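Long-range contacts in 3-hydroxy-3-methylglutaryl-CoA lyase (Acinetobacter baumannii, PDB 6NDS), which is a lyase by name, has the TIM-barrel fold of the HMGL-like family, and carries a bound zinc ion and coenzyme A: residues 217-222 / 253-258; 152-157 / 184-189; 51-56 / 83-88; 14-19 / 236-241. All blocks are in the same frame, centred on the assembly; numbering follows the deposited sequence.

From the N terminus, the chain opens contact 4 with strand 17-20 and shuts it only at strand 237-240, the last of the eight in chain order, closing a loop that spans most of the barrel. Contact 3 lies nested inside it and pairs strand 53-58 with 85-90, while contact 2, also nested and later in series, joins the loop after strand 145-151 to the end of strand 182-186. Contact 1 opens before contact 4 has closed and ends after it, so these two cross, and I258 meets A241 where they touch. Contacts 3 and 4 meet side by side within the sheet; contacts 1 and 2 touch through R220 and G189, and both reach the second subunit.

Contact 1. Residues 217-222 / 253-258; sequences HNTRGL and GASGNI. With ZN (zinc ion), chain H.
The zinc site of this TIM barrel includes H217, at the start of the loop that follows strand 212-216, and the loop at 253-258 holds the back of its ring. NE2 binds the zinc ion at 2.2 Å, and D25, H215 and water 2 are further ligands. At the ring's other nitrogen, ND1 gives its N-H to O of S255 over 2.8 Å, with the acceptor at the ring edge though 21° out of the plane. With CG anti to the carbonyl carbon, N257 runs beside the imidazole and points the same way. Its amide is turned 40° from the ring and lays ND2 over one face, 3.6 Å from NE2 of H217; this ND2 is hydrogen-bonded to the zinc ligand D25. Beyond the ring the two backbones make a single bridge, N218 N reaching O of G256 at 3.0 Å, almost straight (170°). OG1 of T219 and OG of S255 share a hydrogen bond of 3.1 Å, and T219 packs on A303 of the second subunit. Gripped through ND1 and flanked by the amide, the imidazole has its rotation fixed, and the carbonyl behind ND1 would be expected to strengthen NE2 as a donor to the metal.

Contact 2. Residues 152-157 / 184-189; sequences TTFGCP and LADTTG
L184 begins the encounter by setting CB 4.3 Å from CE2 of F154, while its carbonyl O lies at the edge of that ring and its CD2 sits beside OG1 of T153, a hydroxyl already bonded to V150 O. One face of the phenyl is taken by T153 itself, whose CG2 lies over the ring centre. A185 contributes backbone: its O accepts the N-H of T153 at 3.1 Å. At D186, CB lies 3.5 Å from CD2 of F154; CG is anti to the backbone N (chi1 -177°), which turns the carboxylate toward water 3, its plane 64° from the ring. OD1 takes the N-H of M190 and a hydrogen from water 3, which accepts from F154 N and donates to G155 O, satisfying buried polar groups of both segments. T187 follows, its OG1 receiving the N-H of T152 at 3.0 Å in a nearly straight bond (169°); the same oxygen is hydrogen-bonded to a citric acid molecule. T188 then offers two branches to P157: CG2 comes 3.7 Å from CG of the proline ring, and OG1 lies near CD while meeting water 4, which donates to G155 O. Two type I turns, T152 to G155 and D186 to G189, thus pack together at the ends of neighbouring strands, an arrangement belonging to the C-terminal end of a TIM barrel, where loops after the strands line the zinc-bearing pocket.

Contact 3. Residues 51-56 / 83-88; sequences FSRIEA and DIIYVG
R53 and I85 lie side by side and point the same way from paired strands. CB of R53 sits 3.9 Å from O of I85; CG then comes 3.8 Å from CB of I85, and the chain runs extended to NE, 4.2 Å from both CD1 and CG2 of that isoleucine. The guanidinium arrives with CD1 of I85 over one face, 3.4 Å above its plane and offset toward the rim, closest to NH2. NH2 also makes a salt bridge with E106, while NE lies close to NH2 of the like-charged R237. Next along the same face, E55 passes its OE2 within 3.7 Å of CG1 of V87, its carboxylate being held by R24 and N108. The other face carries I54, whose CD1 is 4.2 Å from CE1 of Y86 and whose CG1 meets CG2 of I84. Between the faces four backbone bonds join the strands: I85 N to S52 O, I54 N to I85 O, V87 N to I54 O at 2.9 Å, and A56 N to V87 O. The strands run parallel, their short axes 35° apart. Together with helix 71-77 they form a beta-alpha-beta unit, the repeating element of the TIM barrel.

Contact 4. Residues 14-19 / 236-241; sequences DLLVVQ and RRFDAA
OE1 of Q19 is gripped by R237, which approaches side-on with NE at 2.8 Å and NH2 at 3.1 Å. This grip lies where the TIM barrel closes, strand 17-20 running parallel to strand 237-240. The oxygen lies in the guanidinium plane, but amide and guanidinium are turned 73° from each other, and the two nitrogens reach it from opposite faces of the amide. A bend at chi3 (54°) brings the arginine head round, its NH1 bonded to E210 O. On the same face, NE2 of Q19 donates to OD1 of D239 at 3.0 Å, from the syn side though 30° out of the carboxylate plane. D239 OD2 in turn bonds ND1 of H215, a zinc ligand, so Q19, whose NE2 also bonds T213 OG1, is placed to steady a second-shell group of the metal site. On the face of V18 and F238, L16 meets the F238 side chain at about a right angle, CG lying 3.6 Å from CD2, and both pack against V227. The backbones are joined from V17 N to R236 O (2.7 Å), F238 N to V17 O, Q19 N to F238 O and A240 N to Q19 O. NE of R236 is bonded to S13 O and OD2 of D14 to A11 N. Water 6 lies in the guanidinium plane of R236, accepting from NH2 at 2.9 Å and donating to OD1 of D14 at 2.7 Å.

Contact 1. Residues 217-222 / 253-258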
loop_
_atom_site.group_PDB
_atom_site.type_symbol
_atom_site.label_atom_id
_atom_site.label_comp_id
_atom_site.label_asym_id
_atom_site.label_seq_id
_atom_site.Cartn_x
_atom_site.Cartn_y
_atom_site.Cartn_z
ATOM N N HIS A 217 -7.918 -1.169 -7.792
ATOM C CA HIS A 217 -7.436 -2.400 -7.184
ATOM C C HIS A 217 -5.973 -2.207 -6.774
ATOM O O HIS A 217 -5.276 -1.315 -7.276
ATOM C CB HIS A 217 -7.623 -3.586 -8.145
ATOM C CG HIS A 217 -9.058 -4.020 -8.306
ATOM N ND1 HIS A 217 -9.567 -5.148 -7.690
ATOM C CD2 HIS A 217 -10.085 -3.487 -9.009
ATOM C CE1 HIS A 217 -10.842 -5.287 -8.005
ATOM N NE2 HIS A 217 -11.186 -4.283 -8.795
ATOM N N ASN A 218 -5.520 -3.018 -5.811
ATOM C CA ASN A 218 -4.222 -2.820 -5.167
ATOM C C ASN A 218 -3.157 -3.805 -5.660
ATOM O O ASN A 218 -2.190 -4.103 -4.938
ATOM C CB ASN A 218 -4.366 -2.920 -3.648
ATOM C CG ASN A 218 -3.147 -2.379 -2.913
ATOM O OD1 ASN A 218 -2.592 -1.341 -3.286
ATOM N ND2 ASN A 218 -2.717 -3.088 -1.874
ATOM N N THR A 219 -3.289 -4.265 -6.908
ATOM C CA THR A 219 -2.495 -5.383 -7.415
ATOM C C THR A 219 -1.002 -5.114 -7.337
ATOM O O THR A 219 -0.222 -6.049 -7.115
ATOM C CB THR A 219 -2.913 -5.667 -8.856
ATOM O OG1 THR A 219 -4.343 -5.704 -8.904
ATOM C CG2 THR A 219 -2.338 -6.990 -9.355
ATOM N N ARG A 220 -0.582 -3.862 -7.536
ATOM C CA ARG A 220 0.835 -3.533 -7.454
ATOM C C ARG A 220 1.133 -2.582 -6.304
ATOM O O ARG A 220 2.183 -1.932 -6.285
ATOM C CB ARG A 220 1.328 -3.004 -8.803
ATOM C CG ARG A 220 1.423 -4.201 -9.776
ATOM C CD ARG A 220 1.430 -3.856 -11.225
ATOM N NE ARG A 220 1.359 -5.077 -12.032
ATOM C CZ ARG A 220 0.256 -5.534 -12.623
ATOM N NH1 ARG A 220 -0.887 -4.868 -12.522
ATOM N NH2 ARG A 220 0.309 -6.645 -13.337
ATOM N N GLY A 221 0.257 -2.557 -5.304
ATOM C CA GLY A 221 0.551 -1.849 -4.071
ATOM C C GLY A 221 0.385 -0.353 -4.132
ATOM O O GLY A 221 0.800 0.336 -3.185
ATOM N N LEU A 222 -0.196 0.182 -5.207
ATOM C CA LEU A 222 -0.351 1.624 -5.365
ATOM C C LEU A 222 -1.765 2.115 -5.096
ATOM O O LEU A 222 -2.045 3.307 -5.303
ATOM C CB LEU A 222 0.079 2.046 -6.773
ATOM C CG LEU A 222 1.551 1.764 -7.050
ATOM C CD1 LEU A 222 1.888 2.205 -8.457
ATOM C CD2 LEU A 222 2.428 2.455 -6.023
ATOM N N GLY A 253 -4.875 -12.712 -13.104
ATOM C CA GLY A 253 -4.075 -12.149 -12.035
ATOM C C GLY A 253 -4.716 -11.005 -11.284
ATOM O O GLY A 253 -4.023 -10.313 -10.531
ATOM N N ALA A 254 -6.013 -10.770 -11.472
ATOM C CA ALA A 254 -6.683 -9.732 -10.705
ATOM C C ALA A 254 -6.633 -10.067 -9.220
ATOM O O ALA A 254 -6.550 -11.236 -8.825
ATOM C CB ALA A 254 -8.134 -9.568 -11.163
ATOM N N SER A 255 -6.669 -9.027 -8.396
ATOM C CA SER A 255 -6.530 -9.184 -6.956
ATOM C C SER A 255 -7.411 -8.138 -6.279
ATOM O O SER A 255 -8.254 -7.496 -6.914
ATOM C CB SER A 255 -5.051 -9.091 -6.545
ATOM O OG SER A 255 -4.591 -7.756 -6.636
ATOM N N GLY A 256 -7.196 -7.940 -4.982
ATOM C CA GLY A 256 -8.185 -7.276 -4.164
ATOM C C GLY A 256 -8.379 -5.811 -4.506
ATOM O O GLY A 256 -7.478 -5.112 -4.977
ATOM N N ASN A 257 -9.596 -5.354 -4.268
ATOM C CA ASN A 257 -9.868 -3.932 -4.199
ATOM C C ASN A 257 -9.019 -3.301 -3.107
ATOM O O ASN A 257 -8.509 -3.980 -2.205
ATOM C CB ASN A 257 -11.335 -3.685 -3.861
ATOM C CG ASN A 257 -12.264 -4.197 -4.923
ATOM O OD1 ASN A 257 -12.565 -5.392 -4.990
ATOM N ND2 ASN A 257 -12.742 -3.286 -5.763
ATOM N N ILE A 258 -8.919 -1.974 -3.143
ATOM C CA ILE A 258 -8.364 -1.316 -1.967
ATOM C C ILE A 258 -9.219 -1.660 -0.754
ATOM O O ILE A 258 -10.449 -1.804 -0.832
ATOM C CB ILE A 258 -8.237 0.203 -2.151
ATOM C CG1 ILE A 258 -9.568 0.831 -2.516
ATOM C CG2 ILE A 258 -7.163 0.530 -3.200
ATOM C CD1 ILE A 258 -9.565 2.359 -2.344
HETATM ZN ZN ZN H . -13.265 -4.195 -9.508
HETATM O O HOH W 1 -6.896 -6.857 -9.462
HETATM O O HOH W 2 -13.083 -6.296 -10.187
#

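Contact 2. Residues 152-157 / 184-189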
loop_
_atom_site.group_PDB
_atom_site.type_symbol
_atom_site.label_atom_id
_atom_site.label_comp_id
_atom_site.label_asym_id
_atom_site.label_seq_id
_atom_site.Cartn_x
_atom_site.Cartn_y
_atom_site.Cartn_z
ATOM N N THR A 152 -10.842 -1.332 -17.089
ATOM C CA THR A 152 -9.496 -1.226 -17.665
ATOM C C THR A 152 -9.180 0.195 -18.133
ATOM O O THR A 152 -8.542 0.386 -19.172
ATOM C CB THR A 152 -9.278 -2.246 -18.801
ATOM O OG1 THR A 152 -10.145 -1.978 -19.913
ATOM C CG2 THR A 152 -9.537 -3.672 -18.311
ATOM N N THR A 153 -9.592 1.198 -17.348
ATOM C CA THR A 153 -9.338 2.591 -17.715
ATOM C C THR A 153 -7.845 2.885 -17.776
ATOM O O THR A 153 -7.387 3.666 -18.623
ATOM C CB THR A 153 -10.028 3.526 -16.711
ATOM O OG1 THR A 153 -11.432 3.575 -17.001
ATOM C CG2 THR A 153 -9.453 4.949 -16.764
ATOM N N PHE A 154 -7.068 2.259 -16.893
ATOM C CA PHE A 154 -5.669 2.609 -16.697
ATOM C C PHE A 154 -4.706 1.578 -17.283
ATOM O O PHE A 154 -3.502 1.630 -16.997
ATOM C CB PHE A 154 -5.403 2.810 -15.202
ATOM C CG PHE A 154 -6.316 3.823 -14.555
ATOM C CD1 PHE A 154 -5.979 5.170 -14.538
ATOM C CD2 PHE A 154 -7.511 3.430 -13.975
ATOM C CE1 PHE A 154 -6.826 6.109 -13.951
ATOM C CE2 PHE A 154 -8.355 4.359 -13.384
ATOM C CZ PHE A 154 -8.007 5.704 -13.370
ATOM N N GLY A 155 -5.196 0.659 -18.103
ATOM C CA GLY A 155 -4.395 -0.410 -18.668
ATOM C C GLY A 155 -5.164 -1.716 -18.583
ATOM O O GLY A 155 -6.107 -1.865 -17.807
ATOM N N CYS A 156 -4.749 -2.675 -19.408
ATOM C CA CYS A 156 -5.418 -3.953 -19.577
ATOM C C CYS A 156 -4.426 -5.095 -19.410
ATOM O O CYS A 156 -3.306 -5.027 -19.932
ATOM C CB CYS A 156 -6.061 -4.022 -20.966
ATOM S SG CYS A 156 -6.701 -5.649 -21.424
ATOM N N PRO A 157 -4.803 -6.157 -18.686
ATOM C CA PRO A 157 -3.887 -7.299 -18.530
ATOM C C PRO A 157 -3.624 -8.053 -19.827
ATOM O O PRO A 157 -2.660 -8.832 -19.889
ATOM C CB PRO A 157 -4.609 -8.191 -17.507
ATOM C CG PRO A 157 -6.072 -7.858 -17.702
ATOM C CD PRO A 157 -6.096 -6.376 -18.011
ATOM N N LEU A 184 -14.484 5.205 -13.104
ATOM C CA LEU A 184 -13.270 4.770 -13.786
ATOM C C LEU A 184 -12.621 3.691 -12.939
ATOM O O LEU A 184 -12.248 3.945 -11.784
ATOM C CB LEU A 184 -12.300 5.930 -14.005
ATOM C CG LEU A 184 -12.892 7.118 -14.738
ATOM C CD1 LEU A 184 -11.836 8.228 -14.842
ATOM C CD2 LEU A 184 -13.394 6.700 -16.123
ATOM N N ALA A 185 -12.459 2.502 -13.510
ATOM C CA ALA A 185 -11.978 1.354 -12.751
ATOM C C ALA A 185 -10.599 0.917 -13.231
ATOM O O ALA A 185 -10.382 0.738 -14.435
ATOM C CB ALA A 185 -12.977 0.196 -12.849
ATOM N N ASP A 186 -9.688 0.704 -12.269
ATOM C CA ASP A 186 -8.360 0.116 -12.503
ATOM C C ASP A 186 -8.433 -1.375 -12.170
ATOM O O ASP A 186 -8.027 -1.836 -11.098
ATOM C CB ASP A 186 -7.317 0.827 -11.650
ATOM C CG ASP A 186 -5.924 0.324 -11.906
ATOM O OD1 ASP A 186 -5.723 -0.342 -12.938
ATOM O OD2 ASP A 186 -5.028 0.590 -11.078
ATOM N N THR A 187 -8.920 -2.138 -13.148
ATOM C CA THR A 187 -9.351 -3.518 -12.932
ATOM C C THR A 187 -8.232 -4.428 -12.433
ATOM O O THR A 187 -8.467 -5.293 -11.579
ATOM C CB THR A 187 -9.927 -4.051 -14.238
ATOM O OG1 THR A 187 -10.913 -3.129 -14.704
ATOM C CG2 THR A 187 -10.560 -5.434 -14.034
ATOM N N THR A 188 -7.017 -4.293 -12.974
ATOM C CA THR A 188 -5.921 -5.132 -12.496
ATOM C C THR A 188 -4.785 -4.314 -11.893
ATOM O O THR A 188 -3.627 -4.737 -11.928
ATOM C CB THR A 188 -5.376 -6.039 -13.598
ATOM O OG1 THR A 188 -4.869 -5.242 -14.673
ATOM C CG2 THR A 188 -6.465 -6.971 -14.103
ATOM N N GLY A 189 -5.104 -3.161 -11.313
ATOM C CA GLY A 189 -4.127 -2.440 -10.518
ATOM C C GLY A 189 -2.911 -2.007 -11.308
ATOM O O GLY A 189 -1.770 -2.207 -10.879
HETATM O O HOH W 3 -6.922 -0.417 -15.518
HETATM O O HOH W 4 -6.583 -3.650 -15.704
#

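Contact 3. Residues 51-56 / 83-88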
loop_
_atom_site.group_PDB
_atom_site.type_symbol
_atom_site.label_atom_id
_atom_site.label_comp_id
_atom_site.label_asym_id
_atom_site.label_seq_id
_atom_site.Cartn_x
_atom_site.Cartn_y
_atom_site.Cartn_z
ATOM N N PHE A 51 -21.873 3.938 5.050
ATOM C CA PHE A 51 -21.752 4.076 3.597
ATOM C C PHE A 51 -22.990 4.702 2.969
ATOM O O PHE A 51 -24.122 4.388 3.344
ATOM C CB PHE A 51 -21.549 2.708 2.951
ATOM C CG PHE A 51 -20.367 1.961 3.495
ATOM C CD1 PHE A 51 -19.077 2.374 3.200
ATOM C CD2 PHE A 51 -20.550 0.847 4.313
ATOM C CE1 PHE A 51 -17.980 1.685 3.716
ATOM C CE2 PHE A 51 -19.474 0.143 4.826
ATOM C CZ PHE A 51 -18.169 0.567 4.532
ATOM N N SER A 52 -22.762 5.559 1.965
ATOM C CA SER A 52 -23.838 6.116 1.154
ATOM C C SER A 52 -24.261 5.185 0.026
ATOM O O SER A 52 -25.395 5.295 -0.463
ATOM C CB SER A 52 -23.406 7.460 0.560
ATOM O OG SER A 52 -22.253 7.306 -0.256
ATOM N N ARG A 53 -23.365 4.300 -0.411
ATOM C CA ARG A 53 -23.615 3.349 -1.484
ATOM C C ARG A 53 -22.987 2.023 -1.112
ATOM O O ARG A 53 -21.856 1.989 -0.626
ATOM C CB ARG A 53 -23.034 3.827 -2.825
ATOM C CG ARG A 53 -23.955 4.713 -3.620
ATOM C CD ARG A 53 -23.310 5.173 -4.940
ATOM N NE ARG A 53 -24.283 5.772 -5.849
ATOM C CZ ARG A 53 -24.722 7.026 -5.762
ATOM N NH1 ARG A 53 -24.276 7.831 -4.798
ATOM N NH2 ARG A 53 -25.604 7.487 -6.641
ATOM N N ILE A 54 -23.727 0.937 -1.331
ATOM C CA ILE A 54 -23.213 -0.421 -1.171
ATOM C C ILE A 54 -23.584 -1.174 -2.436
ATOM O O ILE A 54 -24.756 -1.187 -2.823
ATOM C CB ILE A 54 -23.808 -1.133 0.066
ATOM C CG1 ILE A 54 -23.405 -0.407 1.364
ATOM C CG2 ILE A 54 -23.347 -2.610 0.122
ATOM C CD1 ILE A 54 -24.120 -0.916 2.634
ATOM N N GLU A 55 -22.598 -1.775 -3.090
ATOM C CA GLU A 55 -22.879 -2.607 -4.260
ATOM C C GLU A 55 -23.182 -4.000 -3.721
ATOM O O GLU A 55 -22.274 -4.744 -3.332
ATOM C CB GLU A 55 -21.711 -2.584 -5.244
ATOM C CG GLU A 55 -22.111 -3.059 -6.642
ATOM C CD GLU A 55 -21.091 -2.668 -7.706
ATOM O OE1 GLU A 55 -19.978 -3.235 -7.691
ATOM O OE2 GLU A 55 -21.394 -1.782 -8.538
ATOM N N ALA A 56 -24.474 -4.342 -3.682
ATOM C CA ALA A 56 -24.960 -5.533 -2.992
ATOM C C ALA A 56 -24.879 -6.802 -3.833
ATOM O O ALA A 56 -25.034 -7.894 -3.277
ATOM C CB ALA A 56 -26.410 -5.332 -2.537
ATOM N N ASP A 83 -31.294 5.849 3.684
ATOM C CA ASP A 83 -30.309 6.807 3.197
ATOM C C ASP A 83 -29.114 6.132 2.534
ATOM O O ASP A 83 -28.068 6.764 2.349
ATOM C CB ASP A 83 -29.877 7.734 4.333
ATOM C CG ASP A 83 -30.952 8.757 4.676
ATOM O OD1 ASP A 83 -31.431 9.447 3.750
ATOM O OD2 ASP A 83 -31.338 8.855 5.858
ATOM N N ILE A 84 -29.274 4.876 2.120
ATOM C CA ILE A 84 -28.251 4.130 1.400
ATOM C C ILE A 84 -28.794 3.753 0.028
ATOM O O ILE A 84 -29.941 3.315 -0.100
ATOM C CB ILE A 84 -27.814 2.863 2.165
ATOM C CG1 ILE A 84 -27.233 3.229 3.529
ATOM C CG2 ILE A 84 -26.799 2.073 1.356
ATOM C CD1 ILE A 84 -26.815 2.010 4.351
ATOM N N ILE A 85 -27.969 3.926 -0.992
ATOM C CA ILE A 85 -28.268 3.467 -2.345
ATOM C C ILE A 85 -27.640 2.093 -2.529
ATOM O O ILE A 85 -26.411 1.948 -2.478
ATOM C CB ILE A 85 -27.752 4.472 -3.389
ATOM C CG1 ILE A 85 -28.482 5.807 -3.233
ATOM C CG2 ILE A 85 -27.889 3.919 -4.807
ATOM C CD1 ILE A 85 -27.746 6.959 -3.884
ATOM N N TYR A 86 -28.481 1.075 -2.732
ATOM C CA TYR A 86 -28.028 -0.288 -2.974
ATOM C C TYR A 86 -27.901 -0.500 -4.478
ATOM O O TYR A 86 -28.900 -0.433 -5.209
ATOM C CB TYR A 86 -28.994 -1.288 -2.335
ATOM C CG TYR A 86 -29.029 -1.129 -0.819
ATOM C CD1 TYR A 86 -28.100 -1.775 -0.011
ATOM C CD2 TYR A 86 -29.976 -0.306 -0.211
ATOM C CE1 TYR A 86 -28.108 -1.621 1.364
ATOM C CE2 TYR A 86 -29.996 -0.137 1.168
ATOM C CZ TYR A 86 -29.062 -0.802 1.947
ATOM O OH TYR A 86 -29.067 -0.639 3.303
ATOM N N VAL A 87 -26.674 -0.752 -4.930
ATOM C CA VAL A 87 -26.302 -0.767 -6.341
ATOM C C VAL A 87 -26.197 -2.210 -6.807
ATOM O O VAL A 87 -25.653 -3.057 -6.095
ATOM C CB VAL A 87 -24.956 -0.046 -6.554
ATOM C CG1 VAL A 87 -24.568 -0.047 -8.034
ATOM C CG2 VAL A 87 -24.985 1.385 -5.966
ATOM N N GLY A 88 -26.694 -2.490 -8.012
ATOM C CA GLY A 88 -26.449 -3.775 -8.647
ATOM C C GLY A 88 -25.656 -3.627 -9.940
ATOM O O GLY A 88 -25.945 -2.735 -10.745
HETATM O O HOH W 5 -27.082 7.618 -0.313
#

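Contact 4. Residues 14-19 / 236-241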
loop_
_atom_site.group_PDB
_atom_site.type_symbol
_atom_site.label_atom_id
_atom_site.label_comp_id
_atom_site.label_asym_id
_atom_site.label_seq_id
_atom_site.Cartn_x
_atom_site.Cartn_y
_atom_site.Cartn_z
ATOM N N ASP A 14 -14.776 18.807 1.261
ATOM C CA ASP A 14 -13.648 17.981 1.704
ATOM C C ASP A 14 -13.983 16.503 1.849
ATOM O O ASP A 14 -13.065 15.673 1.819
ATOM C CB ASP A 14 -13.118 18.454 3.064
ATOM C CG ASP A 14 -12.528 19.847 3.033
ATOM O OD1 ASP A 14 -12.182 20.357 1.944
ATOM O OD2 ASP A 14 -12.400 20.429 4.133
ATOM N N LEU A 15 -15.254 16.155 2.051
ATOM C CA LEU A 15 -15.633 14.792 2.413
ATOM C C LEU A 15 -15.195 13.786 1.352
ATOM O O LEU A 15 -15.490 13.952 0.166
ATOM C CB LEU A 15 -17.149 14.709 2.586
ATOM C CG LEU A 15 -17.693 13.284 2.756
ATOM C CD1 LEU A 15 -17.403 12.807 4.159
ATOM C CD2 LEU A 15 -19.188 13.204 2.477
ATOM N N LEU A 16 -14.489 12.741 1.779
ATOM C CA LEU A 16 -14.227 11.612 0.894
ATOM C C LEU A 16 -15.344 10.598 1.096
ATOM O O LEU A 16 -15.574 10.121 2.217
ATOM C CB LEU A 16 -12.846 10.998 1.144
ATOM C CG LEU A 16 -12.380 9.918 0.134
ATOM C CD1 LEU A 16 -10.846 9.923 0.029
ATOM C CD2 LEU A 16 -12.880 8.546 0.518
ATOM N N VAL A 17 -16.025 10.264 0.004
ATOM C CA VAL A 17 -17.235 9.447 0.026
ATOM C C VAL A 17 -16.823 8.003 -0.229
ATOM O O VAL A 17 -16.543 7.623 -1.368
ATOM C CB VAL A 17 -18.237 9.925 -1.026
ATOM C CG1 VAL A 17 -19.485 9.065 -0.999
ATOM C CG2 VAL A 17 -18.585 11.405 -0.804
ATOM N N VAL A 18 -16.814 7.188 0.827
ATOM C CA VAL A 18 -16.383 5.794 0.736
ATOM C C VAL A 18 -17.571 4.931 0.322
ATOM O O VAL A 18 -18.628 4.984 0.956
ATOM C CB VAL A 18 -15.803 5.321 2.080
ATOM C CG1 VAL A 18 -15.380 3.855 1.981
ATOM C CG2 VAL A 18 -14.621 6.198 2.490
ATOM N N GLN A 19 -17.406 4.142 -0.745
ATOM C CA GLN A 19 -18.475 3.307 -1.295
ATOM C C GLN A 19 -18.039 1.849 -1.227
ATOM O O GLN A 19 -16.916 1.514 -1.614
ATOM C CB GLN A 19 -18.804 3.744 -2.732
ATOM C CG GLN A 19 -19.072 5.270 -2.816
ATOM C CD GLN A 19 -19.292 5.817 -4.213
ATOM O OE1 GLN A 19 -20.028 6.788 -4.384
ATOM N NE2 GLN A 19 -18.627 5.235 -5.213
ATOM N N ARG A 236 -13.607 12.677 -5.227
ATOM C CA ARG A 236 -14.126 12.478 -3.876
ATOM C C ARG A 236 -14.821 11.145 -3.633
ATOM O O ARG A 236 -14.927 10.744 -2.468
ATOM C CB ARG A 236 -15.101 13.613 -3.508
ATOM C CG ARG A 236 -14.447 14.997 -3.471
ATOM C CD ARG A 236 -13.486 15.091 -2.287
ATOM N NE ARG A 236 -12.892 16.417 -2.111
ATOM C CZ ARG A 236 -11.717 16.793 -2.623
ATOM N NH1 ARG A 236 -11.018 15.950 -3.379
ATOM N NH2 ARG A 236 -11.235 18.012 -2.384
ATOM N N ARG A 237 -15.278 10.430 -4.662
ATOM C CA ARG A 237 -16.005 9.174 -4.472
ATOM C C ARG A 237 -15.102 7.998 -4.819
ATOM O O ARG A 237 -14.542 7.956 -5.919
ATOM C CB ARG A 237 -17.262 9.137 -5.345
ATOM C CG ARG A 237 -18.305 10.240 -5.016
ATOM C CD ARG A 237 -19.484 10.298 -6.005
ATOM N NE ARG A 237 -20.135 8.999 -6.130
ATOM C CZ ARG A 237 -21.082 8.697 -7.005
ATOM N NH1 ARG A 237 -21.561 9.616 -7.838
ATOM N NH2 ARG A 237 -21.567 7.460 -7.038
ATOM N N PHE A 238 -14.967 7.040 -3.887
ATOM C CA PHE A 238 -14.026 5.932 -4.068
ATOM C C PHE A 238 -14.658 4.623 -3.627
ATOM O O PHE A 238 -15.219 4.549 -2.531
ATOM C CB PHE A 238 -12.722 6.163 -3.279
ATOM C CG PHE A 238 -11.946 7.356 -3.747
ATOM C CD1 PHE A 238 -10.962 7.216 -4.711
ATOM C CD2 PHE A 238 -12.220 8.623 -3.240
ATOM C CE1 PHE A 238 -10.242 8.319 -5.158
ATOM C CE2 PHE A 238 -11.509 9.733 -3.666
ATOM C CZ PHE A 238 -10.512 9.591 -4.625
ATOM N N ASP A 239 -14.545 3.601 -4.478
ATOM C CA ASP A 239 -14.960 2.245 -4.132
ATOM C C ASP A 239 -13.866 1.522 -3.337
ATOM O O ASP A 239 -12.673 1.668 -3.612
ATOM C CB ASP A 239 -15.257 1.425 -5.389
ATOM C CG ASP A 239 -16.531 1.854 -6.118
ATOM O OD1 ASP A 239 -17.376 2.577 -5.533
ATOM O OD2 ASP A 239 -16.702 1.433 -7.286
ATOM N N ALA A 240 -14.285 0.690 -2.385
ATOM C CA ALA A 240 -13.347 -0.112 -1.601
ATOM C C ALA A 240 -14.088 -1.349 -1.119
ATOM O O ALA A 240 -15.316 -1.366 -1.076
ATOM C CB ALA A 240 -12.778 0.686 -0.414
ATOM N N ALA A 241 -13.335 -2.403 -0.781
ATOM C CA ALA A 241 -13.926 -3.647 -0.289
ATOM C C ALA A 241 -13.427 -3.930 1.122
ATOM O O ALA A 241 -12.223 -3.827 1.396
ATOM C CB ALA A 241 -13.586 -4.830 -1.195
HETATM O O HOH W 6 -12.228 20.209 -0.703
#